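Local atomic coordinates of transcriptional regulator, LYSR family (PDB entry 4AB6), a protein that probably acts as a LysR-type transcriptional regulator of methionine biosynthesis, MetR-like, and is represented here by its regulatory domain without the DNA-binding part. Residues A[7-12]-A[57-62]; A[15-20]-A[111-116]; A[70-75]-A[185-190]; A[157-162]-A[214-219]. The protein carries 2 engineered substitutions. All blocks are in the same frame, centred on the assembly; numbering follows the deposited sequence.

Interaction 1: A[7-12]-A[57-62]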
loop_
_atom_site.group_PDB
_atom_site.type_symbol
_atom_site.label_atom_id
_atom_site.label_comp_id
_atom_site.label_asym_id
_atom_site.label_seq_id
_atom_site.Cartn_x
_atom_site.Cartn_y
_atom_site.Cartn_z
ATOM N N ALA A 7 14.010 19.665 20.202
ATOM C CA ALA A 7 14.854 18.547 20.608
ATOM C C ALA A 7 15.523 17.807 19.429
ATOM O O ALA A 7 16.482 17.061 19.663
ATOM C CB ALA A 7 14.083 17.582 21.499
ATOM N N GLY A 8 15.061 18.027 18.193
ATOM C CA GLY A 8 15.693 17.405 17.036
ATOM C C GLY A 8 14.793 16.962 15.907
ATOM O O GLY A 8 13.722 17.532 15.709
ATOM N N GLU A 9 15.246 15.954 15.127
ATOM C CA GLU A 9 14.482 15.414 13.996
ATOM C C GLU A 9 14.551 13.900 13.844
ATOM O O GLU A 9 15.581 13.293 14.145
ATOM C CB GLU A 9 14.805 16.134 12.672
ATOM C CG GLU A 9 16.194 15.883 12.113
ATOM C CD GLU A 9 16.439 16.392 10.703
ATOM O OE1 GLU A 9 15.486 16.904 10.072
ATOM O OE2 GLU A 9 17.592 16.274 10.226
ATOM N N LEU A 10 13.440 13.296 13.373
ATOM C CA LEU A 10 13.318 11.855 13.170
ATOM C C LEU A 10 12.870 11.518 11.750
ATOM O O LEU A 10 11.665 11.501 11.468
ATOM C CB LEU A 10 12.336 11.245 14.194
ATOM C CG LEU A 10 12.743 9.941 14.909
ATOM C CD1 LEU A 10 11.618 9.441 15.783
ATOM C CD2 LEU A 10 13.120 8.843 13.932
ATOM N N ARG A 11 13.843 11.228 10.869
ATOM C CA ARG A 11 13.600 10.817 9.488
ATOM C C ARG A 11 13.723 9.295 9.467
ATOM O O ARG A 11 14.818 8.760 9.662
ATOM C CB ARG A 11 14.604 11.467 8.524
ATOM C CG ARG A 11 14.577 12.993 8.532
ATOM C CD ARG A 11 15.807 13.568 7.844
ATOM N NE ARG A 11 17.032 13.315 8.604
ATOM C CZ ARG A 11 18.257 13.582 8.165
ATOM N NH1 ARG A 11 18.437 14.112 6.963
ATOM N NH2 ARG A 11 19.313 13.316 8.924
ATOM N N ILE A 12 12.588 8.599 9.320
ATOM C CA ILE A 12 12.528 7.135 9.353
ATOM C C ILE A 12 12.741 6.502 7.978
ATOM O O ILE A 12 12.026 6.836 7.028
ATOM C CB ILE A 12 11.238 6.604 10.063
ATOM C CG1 ILE A 12 10.973 7.333 11.394
ATOM C CG2 ILE A 12 11.309 5.088 10.293
ATOM C CD1 ILE A 12 9.535 7.541 11.722
ATOM N N ARG A 57 20.867 11.099 5.753
ATOM C CA ARG A 57 19.605 11.259 5.041
ATOM C C ARG A 57 18.446 10.724 5.890
ATOM O O ARG A 57 17.305 11.159 5.714
ATOM C CB ARG A 57 19.658 10.532 3.700
ATOM C CG ARG A 57 20.723 11.087 2.760
ATOM C CD ARG A 57 20.119 11.872 1.611
ATOM N NE ARG A 57 19.441 10.993 0.657
ATOM C CZ ARG A 57 20.040 10.389 -0.367
ATOM N NH1 ARG A 57 21.337 10.563 -0.583
ATOM N NH2 ARG A 57 19.344 9.603 -1.183
ATOM N N ALA A 58 18.745 9.785 6.808
ATOM C CA ALA A 58 17.809 9.177 7.745
ATOM C C ALA A 58 18.394 9.226 9.146
ATOM O O ALA A 58 19.619 9.270 9.297
ATOM C CB ALA A 58 17.541 7.736 7.348
ATOM N N ASP A 59 17.526 9.219 10.174
ATOM C CA ASP A 59 17.940 9.275 11.578
ATOM C C ASP A 59 17.691 7.959 12.308
ATOM O O ASP A 59 18.340 7.682 13.317
ATOM C CB ASP A 59 17.302 10.474 12.292
ATOM C CG ASP A 59 17.565 11.787 11.585
ATOM O OD1 ASP A 59 18.751 12.097 11.328
ATOM O OD2 ASP A 59 16.586 12.477 11.239
ATOM N N LEU A 60 16.781 7.133 11.764
ATOM C CA LEU A 60 16.437 5.814 12.284
ATOM C C LEU A 60 16.071 4.913 11.116
ATOM O O LEU A 60 15.338 5.335 10.227
ATOM C CB LEU A 60 15.274 5.909 13.290
ATOM C CG LEU A 60 14.976 4.668 14.119
ATOM C CD1 LEU A 60 14.742 5.027 15.563
ATOM C CD2 LEU A 60 13.770 3.937 13.575
ATOM N N ALA A 61 16.568 3.672 11.126
ATOM C CA ALA A 61 16.311 2.698 10.074
ATOM C C ALA A 61 15.741 1.404 10.632
ATOM O O ALA A 61 16.267 0.870 11.603
ATOM C CB ALA A 61 17.587 2.421 9.286
ATOM N N ILE A 62 14.663 0.900 10.013
ATOM C CA ILE A 62 14.013 -0.362 10.396
ATOM C C ILE A 62 14.567 -1.434 9.454
ATOM O O ILE A 62 14.265 -1.402 8.262
ATOM C CB ILE A 62 12.458 -0.236 10.344
ATOM C CG1 ILE A 62 11.907 0.918 11.245
ATOM C CG2 ILE A 62 11.763 -1.581 10.621
ATOM C CD1 ILE A 62 12.015 0.741 12.782
#
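The guanidinium of Arg-11 has an oxygen on each face and a carboxylate at its edge. Arg-57 O lies above one face, near the rim, with Ala-58 N over the centre of that same face. Against the opposite face stands Glu-9 OE2, 3.4 Å from Arg-11 NE, held by charge alone. With its chain bent at chi3 (-68°), Arg-11 grips Asp-59 side-on at the edge: Arg-11 NE reaches Asp-59 OD2 at 2.8 Å, and Arg-11 NH2 reaches Asp-59 OD1 at 2.8 Å, both bonds nearly straight. The planes stand 38° apart: OD1 is met on its syn side but well out of the carboxylate plane, and OD2 from above it. Arg-11 N adds a third bond, meeting Asp-59 OD2 on the anti side at 3.0 Å.

The network lies at the start of the parallel pairing of strands 9-14 and 60-63, in the alpha/beta domain that LysR regulators share with periplasmic binding proteins. Arg-11 O accepts Asp-59 N at 2.8 Å and, more weakly, Leu-60 N, before Ile-12 takes up its parallel bridge with Leu-60. Leu-10 CD2 packs on Leu-60 CB at 3.7 Å, and these leucines, with Ile-12, face helix 196-212. Glu-9 OE2 comes within 4.1 Å of Asp-59 OD2, a like-charge approach that Arg-11 probably offsets. Asp-59 OD1 also pairs with Arg-189, while Arg-11 NH1 bonds to His-56 O.

Interaction 2: A[15-20]-A[111-116]. Engineered in segment 15-20: Ser-16 (natural residue Cys), Ser-19 (natural residue Cys).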
loop_
_atom_site.group_PDB
_atom_site.type_symbol
_atom_site.label_atom_id
_atom_site.label_comp_id
_atom_site.label_asym_id
_atom_site.label_seq_id
_atom_site.Cartn_x
_atom_site.Cartn_y
_atom_site.Cartn_z
ATOM N N GLU A 15 13.093 -0.664 5.473
ATOM C CA GLU A 15 13.468 -1.747 4.559
ATOM C C GLU A 15 12.295 -2.444 3.886
ATOM O O GLU A 15 12.332 -2.625 2.665
ATOM C CB GLU A 15 14.351 -2.777 5.302
ATOM C CG GLU A 15 14.997 -3.815 4.402
ATOM C CD GLU A 15 15.722 -4.939 5.100
ATOM O OE1 GLU A 15 16.544 -4.645 5.993
ATOM O OE2 GLU A 15 15.526 -6.108 4.702
ATOM N N SER A 16 11.279 -2.874 4.682
ATOM C CA SER A 16 10.117 -3.601 4.178
ATOM C C SER A 16 8.839 -2.777 4.182
ATOM O O SER A 16 8.618 -1.975 5.080
ATOM C CB SER A 16 9.916 -4.895 4.954
ATOM O OG SER A 16 8.977 -5.726 4.294
ATOM N N HIS A 17 7.988 -2.984 3.180
ATOM C CA HIS A 17 6.699 -2.311 3.033
ATOM C C HIS A 17 5.738 -2.732 4.163
ATOM O O HIS A 17 4.873 -1.946 4.549
ATOM C CB HIS A 17 6.087 -2.627 1.658
ATOM C CG HIS A 17 6.895 -2.135 0.487
ATOM N ND1 HIS A 17 6.383 -1.216 -0.409
ATOM C CD2 HIS A 17 8.146 -2.478 0.086
ATOM C CE1 HIS A 17 7.333 -1.029 -1.317
ATOM N NE2 HIS A 17 8.413 -1.762 -1.060
ATOM N N THR A 18 5.905 -3.963 4.700
ATOM C CA THR A 18 5.088 -4.512 5.793
ATOM C C THR A 18 5.224 -3.729 7.099
ATOM O O THR A 18 4.252 -3.645 7.851
ATOM C CB THR A 18 5.385 -5.995 6.033
ATOM O OG1 THR A 18 6.790 -6.195 6.184
ATOM C CG2 THR A 18 4.855 -6.879 4.936
ATOM N N SER A 19 6.421 -3.150 7.367
ATOM C CA SER A 19 6.705 -2.389 8.588
ATOM C C SER A 19 5.766 -1.220 8.807
ATOM O O SER A 19 5.421 -0.936 9.951
ATOM C CB SER A 19 8.155 -1.928 8.629
ATOM O OG SER A 19 8.991 -2.988 8.185
ATOM N N PHE A 20 5.315 -0.581 7.711
ATOM C CA PHE A 20 4.391 0.560 7.704
ATOM C C PHE A 20 3.095 0.302 8.477
ATOM O O PHE A 20 2.613 1.212 9.149
ATOM C CB PHE A 20 4.081 0.995 6.270
ATOM C CG PHE A 20 5.150 1.837 5.621
ATOM C CD1 PHE A 20 6.198 1.245 4.923
ATOM C CD2 PHE A 20 5.097 3.225 5.679
ATOM C CE1 PHE A 20 7.189 2.024 4.319
ATOM C CE2 PHE A 20 6.087 3.999 5.066
ATOM C CZ PHE A 20 7.126 3.392 4.389
ATOM N N TYR A 111 7.454 -7.368 -3.287
ATOM C CA TYR A 111 7.406 -5.906 -3.350
ATOM C C TYR A 111 8.484 -5.467 -4.349
ATOM O O TYR A 111 9.438 -6.228 -4.540
ATOM C CB TYR A 111 7.655 -5.290 -1.965
ATOM C CG TYR A 111 6.611 -5.657 -0.935
ATOM C CD1 TYR A 111 5.325 -5.140 -1.001
ATOM C CD2 TYR A 111 6.916 -6.521 0.109
ATOM C CE1 TYR A 111 4.360 -5.481 -0.058
ATOM C CE2 TYR A 111 5.953 -6.883 1.051
ATOM C CZ TYR A 111 4.677 -6.361 0.962
ATOM O OH TYR A 111 3.734 -6.711 1.890
ATOM N N PRO A 112 8.367 -4.306 -5.044
ATOM C CA PRO A 112 9.422 -3.935 -6.000
ATOM C C PRO A 112 10.678 -3.439 -5.288
ATOM O O PRO A 112 10.919 -2.240 -5.165
ATOM C CB PRO A 112 8.755 -2.889 -6.902
ATOM C CG PRO A 112 7.612 -2.379 -6.138
ATOM C CD PRO A 112 7.312 -3.274 -4.975
ATOM N N VAL A 113 11.466 -4.409 -4.794
ATOM C CA VAL A 113 12.682 -4.230 -3.995
ATOM C C VAL A 113 13.713 -5.344 -4.385
ATOM O O VAL A 113 13.275 -6.420 -4.802
ATOM C CB VAL A 113 12.312 -4.268 -2.484
ATOM C CG1 VAL A 113 11.670 -2.961 -2.028
ATOM C CG2 VAL A 113 11.404 -5.455 -2.166
ATOM N N PRO A 114 15.054 -5.135 -4.302
ATOM C CA PRO A 114 15.977 -6.224 -4.679
ATOM C C PRO A 114 16.071 -7.311 -3.613
ATOM O O PRO A 114 15.795 -7.034 -2.450
ATOM C CB PRO A 114 17.327 -5.514 -4.897
ATOM C CG PRO A 114 17.093 -4.047 -4.595
ATOM C CD PRO A 114 15.796 -3.939 -3.856
ATOM N N ASP A 115 16.481 -8.538 -4.007
ATOM C CA ASP A 115 16.620 -9.734 -3.154
ATOM C C ASP A 115 17.381 -9.540 -1.836
ATOM O O ASP A 115 17.172 -10.303 -0.891
ATOM C CB ASP A 115 17.217 -10.899 -3.955
ATOM C CG ASP A 115 16.341 -11.386 -5.092
ATOM O OD1 ASP A 115 15.154 -10.972 -5.156
ATOM O OD2 ASP A 115 16.829 -12.195 -5.908
ATOM N N GLU A 116 18.242 -8.515 -1.784
ATOM C CA GLU A 116 19.067 -8.093 -0.646
ATOM C C GLU A 116 18.180 -7.680 0.541
ATOM O O GLU A 116 18.554 -7.901 1.694
ATOM C CB GLU A 116 19.970 -6.918 -1.103
ATOM C CG GLU A 116 20.700 -6.146 -0.010
ATOM C CD GLU A 116 21.159 -4.744 -0.378
ATOM O OE1 GLU A 116 20.456 -4.056 -1.154
ATOM O OE2 GLU A 116 22.204 -4.312 0.163
#
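Two loops of the regulatory domain meet where His-17 lies over Tyr-111, one after strand 9-14 and the other after strand 108-110. In the LysR family the effector cleft opens between the two halves of this domain, and these loops probably border it. The rings are almost parallel, at 6°, but slid apart with centroids separated by 4.7 Å, barely overlapping. The side chains, each with CG anti to the carbonyl carbon and beside the backbone N (chi1 -63°), run past one another in opposite directions and bring each CB against the other ring in a reciprocal CH-pi arrangement: His-17 CB sits 3.8 Å from the Tyr-111 centroid, and Tyr-111 CB 3.9 Å from the His-17 centroid. At the imidazole edge, Val-113 CG1 approaches His-17 NE2 at 3.6 Å.

Thr-18 CG2 crosses near Tyr-111 OH, whose polar partner is Thr-140 OG1. Thr-18 OG1 hydrogen-bonds with OG of Ser-16, engineered, like Ser-19, from a cysteine; in another structure of this protein the two positions form a disulfide, absent here. Helix 20-33 follows, its Phe-20 touching Leu-139 of the second subunit, and strand 154-157 backs the contact through Leu-156 on Tyr-111 and Pro-157 on Thr-18.

Interaction 3: A[70-75]-A[185-190]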
loop_
_atom_site.group_PDB
_atom_site.type_symbol
_atom_site.label_atom_id
_atom_site.label_comp_id
_atom_site.label_asym_id
_atom_site.label_seq_id
_atom_site.Cartn_x
_atom_site.Cartn_y
_atom_site.Cartn_z
ATOM N N ASN A 70 30.856 -0.179 11.647
ATOM C CA ASN A 70 31.346 1.065 12.247
ATOM C C ASN A 70 30.401 2.267 12.132
ATOM O O ASN A 70 29.947 2.603 11.035
ATOM C CB ASN A 70 32.735 1.405 11.709
ATOM C CG ASN A 70 33.414 2.510 12.464
ATOM O OD1 ASN A 70 33.529 3.636 11.985
ATOM N ND2 ASN A 70 33.940 2.198 13.643
ATOM N N GLY A 71 30.149 2.900 13.279
ATOM C CA GLY A 71 29.302 4.079 13.409
ATOM C C GLY A 71 27.807 3.852 13.438
ATOM O O GLY A 71 27.044 4.800 13.234
ATOM N N ILE A 72 27.365 2.596 13.645
ATOM C CA ILE A 72 25.940 2.229 13.708
ATOM C C ILE A 72 25.668 1.335 14.917
ATOM O O ILE A 72 26.367 0.330 15.115
ATOM C CB ILE A 72 25.403 1.587 12.384
ATOM C CG1 ILE A 72 25.523 2.534 11.183
ATOM C CG2 ILE A 72 23.954 1.099 12.524
ATOM C CD1 ILE A 72 26.305 1.948 10.129
ATOM N N SER A 73 24.641 1.697 15.714
ATOM C CA SER A 73 24.210 0.901 16.849
ATOM C C SER A 73 22.851 0.285 16.506
ATOM O O SER A 73 21.942 0.997 16.048
ATOM C CB SER A 73 24.147 1.739 18.121
ATOM O OG SER A 73 22.819 2.130 18.417
ATOM N N PHE A 74 22.732 -1.043 16.692
ATOM C CA PHE A 74 21.515 -1.799 16.407
ATOM C C PHE A 74 20.747 -2.107 17.680
ATOM O O PHE A 74 21.325 -2.613 18.643
ATOM C CB PHE A 74 21.838 -3.094 15.638
ATOM C CG PHE A 74 22.334 -2.864 14.226
ATOM C CD1 PHE A 74 21.440 -2.718 13.173
ATOM C CD2 PHE A 74 23.698 -2.791 13.951
ATOM C CE1 PHE A 74 21.902 -2.508 11.867
ATOM C CE2 PHE A 74 24.157 -2.583 12.644
ATOM C CZ PHE A 74 23.257 -2.442 11.614
ATOM N N GLN A 75 19.447 -1.796 17.687
ATOM C CA GLN A 75 18.555 -2.055 18.818
ATOM C C GLN A 75 17.534 -3.126 18.408
ATOM O O GLN A 75 16.879 -2.960 17.380
ATOM C CB GLN A 75 17.845 -0.761 19.257
ATOM C CG GLN A 75 17.137 -0.869 20.607
ATOM C CD GLN A 75 16.714 0.465 21.181
ATOM O OE1 GLN A 75 17.042 1.541 20.662
ATOM N NE2 GLN A 75 16.004 0.417 22.299
ATOM N N TYR A 185 15.223 -5.088 13.590
ATOM C CA TYR A 185 16.065 -4.187 14.373
ATOM C C TYR A 185 15.877 -2.733 13.958
ATOM O O TYR A 185 15.612 -2.447 12.788
ATOM C CB TYR A 185 17.558 -4.545 14.195
ATOM C CG TYR A 185 17.932 -5.968 14.537
ATOM C CD1 TYR A 185 17.877 -6.971 13.577
ATOM C CD2 TYR A 185 18.401 -6.302 15.800
ATOM C CE1 TYR A 185 18.231 -8.283 13.880
ATOM C CE2 TYR A 185 18.759 -7.612 16.116
ATOM C CZ TYR A 185 18.684 -8.599 15.146
ATOM O OH TYR A 185 19.038 -9.893 15.433
ATOM N N ALA A 186 16.069 -1.817 14.908
ATOM C CA ALA A 186 16.045 -0.387 14.648
ATOM C C ALA A 186 17.490 0.104 14.757
ATOM O O ALA A 186 18.135 -0.096 15.788
ATOM C CB ALA A 186 15.146 0.321 15.641
ATOM N N ALA A 187 18.017 0.654 13.658
ATOM C CA ALA A 187 19.388 1.138 13.553
ATOM C C ALA A 187 19.466 2.649 13.565
ATOM O O ALA A 187 18.639 3.322 12.964
ATOM C CB ALA A 187 20.040 0.597 12.289
ATOM N N ILE A 188 20.469 3.174 14.265
ATOM C CA ILE A 188 20.756 4.602 14.419
ATOM C C ILE A 188 22.281 4.796 14.443
ATOM O O ILE A 188 23.018 3.835 14.704
ATOM C CB ILE A 188 20.095 5.210 15.704
ATOM C CG1 ILE A 188 20.548 4.490 17.002
ATOM C CG2 ILE A 188 18.568 5.288 15.600
ATOM C CD1 ILE A 188 20.458 5.350 18.255
ATOM N N ARG A 189 22.751 6.029 14.192
ATOM C CA ARG A 189 24.178 6.346 14.252
ATOM C C ARG A 189 24.618 6.351 15.711
ATOM O O ARG A 189 23.852 6.765 16.582
ATOM C CB ARG A 189 24.480 7.714 13.628
ATOM C CG ARG A 189 24.260 7.779 12.113
ATOM C CD ARG A 189 24.552 9.158 11.559
ATOM N NE ARG A 189 23.652 10.184 12.091
ATOM C CZ ARG A 189 22.479 10.500 11.556
ATOM N NH1 ARG A 189 22.048 9.873 10.469
ATOM N NH2 ARG A 189 21.728 11.445 12.100
ATOM N N THR A 190 25.858 5.898 15.971
ATOM C CA THR A 190 26.461 5.832 17.308
ATOM C C THR A 190 26.380 7.178 18.060
ATOM O O THR A 190 26.088 7.193 19.254
ATOM C CB THR A 190 27.865 5.203 17.231
ATOM O OG1 THR A 190 28.608 5.759 16.138
ATOM C CG2 THR A 190 27.818 3.683 17.084
HETATM O O HOH W 1 28.262 7.660 13.969
#
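Gly-71 O is gripped from several directions. Thr-190 N bonds to it at 3.2 Å from well above the carbonyl plane, 67° out, and a water donates to it as well. That water lies 2.9 Å from Thr-190 OG1, bridging the two residues, while Arg-189 CA adds a C-H contact to Gly-71 O. Beyond this junction the backbones settle into a regular antiparallel ladder. Ser-73 N meets Ile-188 O at 2.9 Å, and Gln-75 O takes Ala-186 N at 2.8 Å; Ser-73/Ile-188 and Gln-75/Ala-186 are the hydrogen-bonded pairs, with Phe-74/Ala-187 a non-hydrogen-bonded pair between them.

The ladder joins the start of the long strand 72-86 to the end of strand 180-189. Strand 72-86 also pairs with strands 154-157 and 171-175, so it runs through much of the mixed sheet. On one face of the sheet Ala-187 CB reaches Phe-74 CE1 obliquely at 3.6 Å. Ile-72 CG2 lies over a face of the Phe-74 ring, toward its rim, and helix 49-54 covers Ile-72 and Ala-187. On the other sheet face Ile-188 CG1, set between the backbone N and the carbonyl carbon (chi1 58°), comes against Ser-73 OG at 3.6 Å. Helix 196-212 packs there on Gln-75 and Ala-186.

Interaction 4: A[157-162]-A[214-219]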
loop_
_atom_site.group_PDB
_atom_site.type_symbol
_atom_site.label_atom_id
_atom_site.label_comp_id
_atom_site.label_asym_id
_atom_site.label_seq_id
_atom_site.Cartn_x
_atom_site.Cartn_y
_atom_site.Cartn_z
ATOM N N PRO A 157 4.894 -11.985 6.236
ATOM C CA PRO A 157 4.837 -12.311 7.677
ATOM C C PRO A 157 3.498 -12.928 8.059
ATOM O O PRO A 157 2.487 -12.595 7.440
ATOM C CB PRO A 157 4.983 -10.941 8.357
ATOM C CG PRO A 157 5.552 -10.046 7.336
ATOM C CD PRO A 157 5.026 -10.525 6.033
ATOM N N TYR A 158 3.480 -13.811 9.074
ATOM C CA TYR A 158 2.247 -14.455 9.532
ATOM C C TYR A 158 1.171 -13.440 9.906
ATOM O O TYR A 158 0.023 -13.621 9.496
ATOM C CB TYR A 158 2.488 -15.452 10.682
ATOM C CG TYR A 158 1.208 -16.039 11.246
ATOM C CD1 TYR A 158 0.480 -16.992 10.527
ATOM C CD2 TYR A 158 0.703 -15.626 12.474
ATOM C CE1 TYR A 158 -0.707 -17.522 11.028
ATOM C CE2 TYR A 158 -0.481 -16.149 12.984
ATOM C CZ TYR A 158 -1.187 -17.095 12.255
ATOM O OH TYR A 158 -2.361 -17.609 12.748
ATOM N N TRP A 159 1.537 -12.373 10.662
ATOM C CA TRP A 159 0.592 -11.335 11.102
ATOM C C TRP A 159 -0.064 -10.563 9.945
ATOM O O TRP A 159 -1.226 -10.179 10.060
ATOM C CB TRP A 159 1.222 -10.385 12.141
ATOM C CG TRP A 159 2.429 -9.633 11.664
ATOM C CD1 TRP A 159 3.733 -9.969 11.865
ATOM C CD2 TRP A 159 2.441 -8.398 10.937
ATOM N NE1 TRP A 159 4.560 -9.029 11.295
ATOM C CE2 TRP A 159 3.791 -8.052 10.718
ATOM C CE3 TRP A 159 1.435 -7.546 10.451
ATOM C CZ2 TRP A 159 4.162 -6.896 10.028
ATOM C CZ3 TRP A 159 1.804 -6.406 9.762
ATOM C CH2 TRP A 159 3.151 -6.088 9.559
ATOM N N THR A 160 0.668 -10.359 8.845
ATOM C CA THR A 160 0.195 -9.643 7.659
ATOM C C THR A 160 -0.870 -10.465 6.936
ATOM O O THR A 160 -1.912 -9.930 6.556
ATOM C CB THR A 160 1.392 -9.323 6.732
ATOM O OG1 THR A 160 2.446 -8.729 7.487
ATOM C CG2 THR A 160 1.023 -8.401 5.603
ATOM N N VAL A 161 -0.582 -11.762 6.754
ATOM C CA VAL A 161 -1.394 -12.761 6.073
ATOM C C VAL A 161 -2.653 -13.092 6.878
ATOM O O VAL A 161 -3.730 -13.223 6.296
ATOM C CB VAL A 161 -0.502 -13.998 5.761
ATOM C CG1 VAL A 161 -1.305 -15.241 5.440
ATOM C CG2 VAL A 161 0.464 -13.694 4.623
ATOM N N MET A 162 -2.512 -13.200 8.208
ATOM C CA MET A 162 -3.553 -13.507 9.190
ATOM C C MET A 162 -5.005 -13.067 8.850
ATOM O O MET A 162 -5.854 -13.956 8.791
ATOM C CB MET A 162 -3.069 -13.129 10.610
ATOM C CG MET A 162 -4.125 -12.750 11.601
ATOM S SD MET A 162 -4.997 -14.166 12.273
ATOM C CE MET A 162 -3.991 -14.545 13.665
ATOM N N PRO A 214 0.035 -10.857 16.312
ATOM C CA PRO A 214 0.201 -12.250 16.757
ATOM C C PRO A 214 1.437 -12.939 16.166
ATOM O O PRO A 214 1.896 -12.587 15.074
ATOM C CB PRO A 214 -1.085 -12.920 16.272
ATOM C CG PRO A 214 -1.445 -12.180 15.043
ATOM C CD PRO A 214 -0.948 -10.761 15.210
ATOM N N GLY A 215 1.928 -13.947 16.881
ATOM C CA GLY A 215 3.075 -14.752 16.478
ATOM C C GLY A 215 4.403 -14.035 16.549
ATOM O O GLY A 215 5.287 -14.291 15.724
ATOM N N LEU A 216 4.553 -13.140 17.540
ATOM C CA LEU A 216 5.770 -12.357 17.748
ATOM C C LEU A 216 6.602 -12.912 18.887
ATOM O O LEU A 216 6.057 -13.358 19.907
ATOM C CB LEU A 216 5.421 -10.888 18.018
ATOM C CG LEU A 216 5.729 -9.901 16.905
ATOM C CD1 LEU A 216 4.831 -10.126 15.696
ATOM C CD2 LEU A 216 5.577 -8.492 17.399
ATOM N N SER A 217 7.931 -12.878 18.715
ATOM C CA SER A 217 8.879 -13.370 19.699
ATOM C C SER A 217 9.992 -12.368 19.961
ATOM O O SER A 217 10.380 -11.604 19.063
ATOM C CB SER A 217 9.436 -14.730 19.296
ATOM O OG SER A 217 9.706 -14.809 17.899
ATOM N N GLU A 218 10.455 -12.338 21.221
ATOM C CA GLU A 218 11.534 -11.479 21.682
ATOM C C GLU A 218 12.826 -11.925 21.033
ATOM O O GLU A 218 12.983 -13.098 20.687
ATOM C CB GLU A 218 11.675 -11.562 23.209
ATOM C CG GLU A 218 11.192 -10.321 23.941
ATOM C CD GLU A 218 11.257 -10.396 25.456
ATOM O OE1 GLU A 218 10.711 -11.366 26.031
ATOM O OE2 GLU A 218 11.846 -9.477 26.070
ATOM N N LEU A 219 13.739 -10.982 20.842
ATOM C CA LEU A 219 15.043 -11.273 20.267
ATOM C C LEU A 219 16.095 -10.419 20.951
ATOM O O LEU A 219 15.798 -9.285 21.338
ATOM C CB LEU A 219 15.018 -11.134 18.725
ATOM C CG LEU A 219 15.570 -9.888 18.054
ATOM C CD1 LEU A 219 15.923 -10.188 16.647
ATOM C CD2 LEU A 219 14.576 -8.777 18.063
HETATM O O HOH W 2 3.495 -13.021 12.906
#
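Pro-214 fits against the start of helix 158-165 and is touched at CG and CD, neighbouring atoms of its ring. Met-162 CE reaches Pro-214 CG at 3.7 Å, brought there by bends at chi2 and chi3, and Trp-159 CB lies 3.8 Å from Pro-214 CD. Farther along the segment, Leu-216 CD1 meets Trp-159 CD1 at 4.0 Å, oblique to the indole. The one polar link runs through a water, which donates to Pro-214 O at 2.7 Å and accepts a weak bond from Trp-159 N at 3.0 Å. The same water lies in plane at the edges of both the Tyr-158 and Trp-159 rings.

Behind this shell, the side chain of Trp-159 starts with CG between the backbone N and the carbonyl carbon (chi1 60°), which leads the indole away from Pro-214. One face of the indole receives Pro-157 CB and Thr-160 OG1, and Tyr-80 meets it edge-to-face. Tyr-158 makes an edge-to-face pair with His-172. Pro-157 occupies the N-cap position; Val-161 N bonds to Pro-157 O, and Met-162 N to Tyr-158 O at 2.9 Å. On the other segment, Ser-217 pairs by its backbone with Ala-79 of strand 72-86. Because Trp-159 N, in the first turn, reaches Pro-214 O through a water, the polar coupling is indirect, and the direct van der Waals contacts impose little directional constraint.

How the interactions relate
Interactions 1 and 3 belong to one continuous piece of sheet, their centres about 12 Å apart. Strand 60-63 lies next to strand 180-189, with Ala-61 O 2.7 Å from Ala-187 N, and Arg-189 NH1 lies 2.8 Å from Ala-58 O, so backbone and side-chain bonds tie the two contacts together. Interaction 2 touches interaction 1 through the loop after strand 9-14, where Ile-62 O comes 3.1 Å from Glu-15 N. It also touches interaction 4, Thr-18 CG2 lying 3.8 Å from Pro-157 CD. Interaction 4 meets interaction 3 through Leu-219 on Tyr-185. Interaction 2 thus lies between the strand pair of interaction 1 and the helix start of interaction 4, centres about 19 and 16 Å away, probably beside the effector cleft.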